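Local coordinates for protein ATP phosphoribosyltransferase (Methanobacterium thermoautotrophicum, PDB 2VD3) that probably catalyses, with magnesium as cofactor, the condensation of ATP with 5-phosphoribose 1-diphosphate, the first step of histidine biosynthesis, in which its activity probably controls the pathway's rate, at residues A99-P109 against L168-D177. Numbering follows the deposited sequence. Where two conformers were deposited one is given.
With MG (magnesium ion), chain M.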
loop_
_atom_site.group_PDB
_atom_site.type_symbol
_atom_site.label_atom_id
_atom_site.label_comp_id
_atom_site.label_asym_id
_atom_site.label_seq_id
_atom_site.Cartn_x
_atom_site.Cartn_y
_atom_site.Cartn_z
ATOM N N ALA A 99 25.511 1.276 -21.034
ATOM C CA ALA A 99 25.936 -0.053 -20.596
ATOM C C ALA A 99 25.630 -1.130 -21.631
ATOM O O ALA A 99 24.675 -1.010 -22.401
ATOM C CB ALA A 99 25.302 -0.400 -19.255
ATOM N N ALA A 100 26.455 -2.176 -21.635
ATOM C CA ALA A 100 26.308 -3.303 -22.556
ATOM C C ALA A 100 26.331 -4.637 -21.798
ATOM O O ALA A 100 26.968 -4.727 -20.748
ATOM C CB ALA A 100 27.416 -3.271 -23.595
ATOM N N PRO A 101 25.598 -5.660 -22.298
ATOM C CA PRO A 101 25.778 -7.048 -21.846
ATOM C C PRO A 101 27.257 -7.381 -21.696
ATOM O O PRO A 101 28.002 -7.266 -22.663
ATOM C CB PRO A 101 25.167 -7.858 -22.988
ATOM C CG PRO A 101 24.061 -6.984 -23.489
ATOM C CD PRO A 101 24.504 -5.551 -23.282
ATOM N N GLU A 102 27.675 -7.770 -20.490
ATOM C CA GLU A 102 29.105 -7.874 -20.163
ATOM C C GLU A 102 29.923 -8.716 -21.146
ATOM O O GLU A 102 31.096 -8.433 -21.374
ATOM C CB GLU A 102 29.316 -8.359 -18.721
ATOM C CG GLU A 102 29.170 -9.869 -18.502
ATOM C CD GLU A 102 29.118 -10.249 -17.029
ATOM O OE1 GLU A 102 28.840 -9.364 -16.182
ATOM O OE2 GLU A 102 29.346 -11.435 -16.716
ATOM N N ASP A 103 29.291 -9.729 -21.738
ATOM C CA ASP A 103 29.956 -10.607 -22.703
ATOM C C ASP A 103 30.051 -10.020 -24.115
ATOM O O ASP A 103 30.538 -10.690 -25.032
ATOM C CB ASP A 103 29.257 -11.974 -22.753
ATOM C CG ASP A 103 29.419 -12.761 -21.464
ATOM O OD1 ASP A 103 30.567 -12.901 -20.994
ATOM O OD2 ASP A 103 28.395 -13.239 -20.924
ATOM N N SER A 104 29.603 -8.777 -24.289
ATOM C CA SER A 104 29.559 -8.168 -25.619
ATOM C C SER A 104 30.932 -7.770 -26.160
ATOM O O SER A 104 31.886 -7.567 -25.397
ATOM C CB SER A 104 28.616 -6.965 -25.648
ATOM O OG SER A 104 28.533 -6.428 -26.956
ATOM N N THR A 105 31.009 -7.676 -27.487
ATOM C CA THR A 105 32.164 -7.113 -28.186
ATOM C C THR A 105 32.364 -5.657 -27.765
ATOM O O THR A 105 33.472 -5.263 -27.405
ATOM C CB THR A 105 31.997 -7.237 -29.728
ATOM O OG1 THR A 105 32.519 -8.500 -30.165
ATOM C CG2 THR A 105 32.717 -6.108 -30.479
ATOM N N ILE A 106 31.278 -4.880 -27.785
ATOM C CA ILE A 106 31.308 -3.450 -27.468
ATOM C C ILE A 106 31.902 -3.175 -26.081
ATOM O O ILE A 106 31.277 -3.484 -25.054
ATOM C CB ILE A 106 29.885 -2.820 -27.574
ATOM C CG1 ILE A 106 29.304 -3.042 -28.974
ATOM C CG2 ILE A 106 29.914 -1.323 -27.217
ATOM C CD1 ILE A 106 27.801 -2.841 -29.069
ATOM N N ARG A 107 33.107 -2.609 -26.061
ATOM C CA ARG A 107 33.767 -2.238 -24.805
ATOM C C ARG A 107 33.861 -0.720 -24.602
ATOM O O ARG A 107 34.162 -0.247 -23.503
ATOM C CB ARG A 107 35.148 -2.897 -24.705
ATOM C CG ARG A 107 35.116 -4.341 -24.205
ATOM C CD ARG A 107 36.205 -5.169 -24.850
ATOM N NE ARG A 107 35.834 -5.571 -26.204
ATOM C CZ ARG A 107 36.695 -5.812 -27.190
ATOM N NH1 ARG A 107 38.002 -5.688 -26.996
ATOM N NH2 ARG A 107 36.239 -6.171 -28.382
ATOM N N GLY A 108 33.582 0.032 -25.663
ATOM C CA GLY A 108 33.558 1.498 -25.611
ATOM C C GLY A 108 32.696 2.032 -26.741
ATOM O O GLY A 108 32.419 1.300 -27.694
ATOM N N PRO A 109 32.264 3.307 -26.652
ATOM C CA PRO A 109 31.378 3.895 -27.677
ATOM C C PRO A 109 31.894 3.786 -29.119
ATOM O O PRO A 109 31.101 3.874 -30.056
ATOM C CB PRO A 109 31.253 5.369 -27.255
ATOM C CG PRO A 109 32.279 5.587 -26.205
ATOM C CD PRO A 109 32.565 4.265 -25.574
ATOM N N LEU A 168 23.903 -2.815 -12.121
ATOM C CA LEU A 168 24.379 -3.138 -13.456
ATOM C C LEU A 168 25.106 -4.481 -13.478
ATOM O O LEU A 168 24.852 -5.300 -14.367
ATOM C CB LEU A 168 25.253 -2.014 -14.016
ATOM C CG LEU A 168 24.508 -0.807 -14.590
ATOM C CD1 LEU A 168 23.864 0.052 -13.500
ATOM C CD2 LEU A 168 25.463 0.014 -15.421
ATOM N N ARG A 169 25.987 -4.714 -12.500
ATOM C CA ARG A 169 26.715 -5.986 -12.406
ATOM C C ARG A 169 25.750 -7.151 -12.156
ATOM O O ARG A 169 25.977 -8.262 -12.623
ATOM C CB ARG A 169 27.801 -5.969 -11.312
ATOM C CG ARG A 169 28.608 -4.673 -11.139
ATOM C CD ARG A 169 29.457 -4.280 -12.347
ATOM N NE ARG A 169 29.812 -2.857 -12.279
ATOM C CZ ARG A 169 30.221 -2.105 -13.307
ATOM N NH1 ARG A 169 30.346 -2.618 -14.529
ATOM N NH2 ARG A 169 30.506 -0.821 -13.110
ATOM N N MET A 170 24.673 -6.870 -11.427
ATOM C CA MET A 170 23.650 -7.857 -11.076
ATOM C C MET A 170 22.911 -8.372 -12.311
ATOM O O MET A 170 22.580 -9.553 -12.394
ATOM C CB MET A 170 22.660 -7.233 -10.086
ATOM C CG MET A 170 22.010 -8.200 -9.104
ATOM S SD MET A 170 21.482 -7.373 -7.581
ATOM C CE MET A 170 20.506 -6.002 -8.222
ATOM N N ASN A 171 22.656 -7.478 -13.261
ATOM C CA ASN A 171 22.084 -7.850 -14.553
ATOM C C ASN A 171 23.160 -8.193 -15.576
ATOM O O ASN A 171 22.883 -8.259 -16.782
ATOM C CB ASN A 171 21.194 -6.723 -15.099
ATOM C CG ASN A 171 19.746 -6.869 -14.684
ATOM O OD1 ASN A 171 19.061 -7.820 -15.076
ATOM N ND2 ASN A 171 19.267 -5.919 -13.894
ATOM N N HIS A 172 24.381 -8.408 -15.087
ATOM C CA HIS A 172 25.532 -8.731 -15.931
ATOM C C HIS A 172 25.719 -7.715 -17.053
ATOM O O HIS A 172 25.700 -8.056 -18.240
ATOM C CB HIS A 172 25.439 -10.164 -16.467
ATOM C CG HIS A 172 25.741 -11.206 -15.438
ATOM N ND1 HIS A 172 26.884 -11.974 -15.472
ATOM C CD2 HIS A 172 25.065 -11.585 -14.328
ATOM C CE1 HIS A 172 26.891 -12.795 -14.437
ATOM N NE2 HIS A 172 25.799 -12.577 -13.726
ATOM N N LEU A 173 25.892 -6.459 -16.649
ATOM C CA LEU A 173 26.129 -5.372 -17.582
ATOM C C LEU A 173 27.373 -4.597 -17.179
ATOM O O LEU A 173 27.669 -4.463 -15.990
ATOM C CB LEU A 173 24.911 -4.436 -17.663
ATOM C CG LEU A 173 23.556 -5.052 -18.051
ATOM C CD1 LEU A 173 22.403 -4.092 -17.817
ATOM C CD2 LEU A 173 23.542 -5.568 -19.473
ATOM N N ARG A 174 28.090 -4.093 -18.180
ATOM C CA ARG A 174 29.292 -3.295 -17.969
ATOM C C ARG A 174 29.120 -1.873 -18.520
ATOM O O ARG A 174 28.641 -1.691 -19.645
ATOM C CB ARG A 174 30.480 -3.994 -18.627
ATOM C CG ARG A 174 31.784 -3.216 -18.608
ATOM C CD ARG A 174 32.864 -3.908 -19.439
ATOM N NE ARG A 174 32.555 -3.927 -20.871
ATOM C CZ ARG A 174 32.219 -5.017 -21.561
ATOM N NH1 ARG A 174 32.142 -6.200 -20.960
ATOM N NH2 ARG A 174 31.966 -4.927 -22.864
ATOM N N VAL A 175 29.509 -0.877 -17.720
ATOM C CA VAL A 175 29.476 0.535 -18.131
ATOM C C VAL A 175 30.502 0.751 -19.233
ATOM O O VAL A 175 31.691 0.506 -19.026
ATOM C CB VAL A 175 29.803 1.497 -16.954
ATOM C CG1 VAL A 175 29.864 2.942 -17.426
ATOM C CG2 VAL A 175 28.787 1.357 -15.836
ATOM N N ILE A 176 30.051 1.186 -20.405
ATOM C CA ILE A 176 30.989 1.464 -21.501
ATOM C C ILE A 176 31.166 2.964 -21.771
ATOM O O ILE A 176 32.014 3.363 -22.566
ATOM C CB ILE A 176 30.707 0.615 -22.795
ATOM C CG1 ILE A 176 29.312 0.873 -23.366
ATOM C CG2 ILE A 176 30.900 -0.866 -22.512
ATOM C CD1 ILE A 176 29.314 1.715 -24.606
ATOM N N ASP A 177 30.368 3.781 -21.080
ATOM C CA ASP A 177 30.546 5.238 -21.050
ATOM C C ASP A 177 29.609 5.910 -20.050
ATOM O O ASP A 177 28.580 5.344 -19.665
ATOM C CB ASP A 177 30.352 5.861 -22.431
ATOM C CG ASP A 177 31.127 7.155 -22.601
ATOM O OD1 ASP A 177 31.685 7.671 -21.604
ATOM O OD2 ASP A 177 31.183 7.661 -23.741
HETATM MG MG MG M . 32.627 9.784 -22.338
#
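Ala100 and Arg174 form a hydrogen-bonded antiparallel pair where strands 94-101 and 173-188 meet in the mixed sheet. Both of their backbone groups are satisfied: Ala100 N gives to Arg174 O at 3.0 Å, and Arg174 N returns a bond to Ala100 O with an N-H...O angle of 170°. One step further, Glu102 N donates to His172 O at 3.0 Å, which carries the ladder into the type I turn Pro101-Ser104. His172 has positive phi and is the C' residue of a Schellman motif, in which Leu173 N reaches back to Leu168 O and His172 N to Arg169 O; the strand begins at Leu173, right after this C' residue.

Its ring is tied to the turn: His172 ND1 donates to Glu102 OE2 at 2.8 Å, arriving from above a carboxylate inclined 48° to the ring. Glu102 chi1 is 80°, putting CG between backbone N and carbonyl carbon, and the extended chain beyond reaches the imidazole. With the carboxylate gone, as in an alanine here, ND1 would probably lose its acceptor and the imidazole would be freer to turn, at a place where it stacks on His172 of a second subunit.

Arg174 serves the loop's carbonyls. Its chain bends at chi3, bringing NH1 to Glu102 O, which lies in the guanidinium plane, while NH2 makes a weak bond to Ile106 O at 2.7 Å. Within the loop, Ser104 OG accepts from Ile106 N in an ST turn.

Ile176 packs its CG2 against Arg107 O at 3.5 Å. With Asp177 it faces Leu98 in a classic beta bulge. Beside it, Pro109 CG meets Asp177 OD2, which is hydrogen-bonded to Tyr129, and Asp177 OD1 binds the magnesium ion at 2.4 Å.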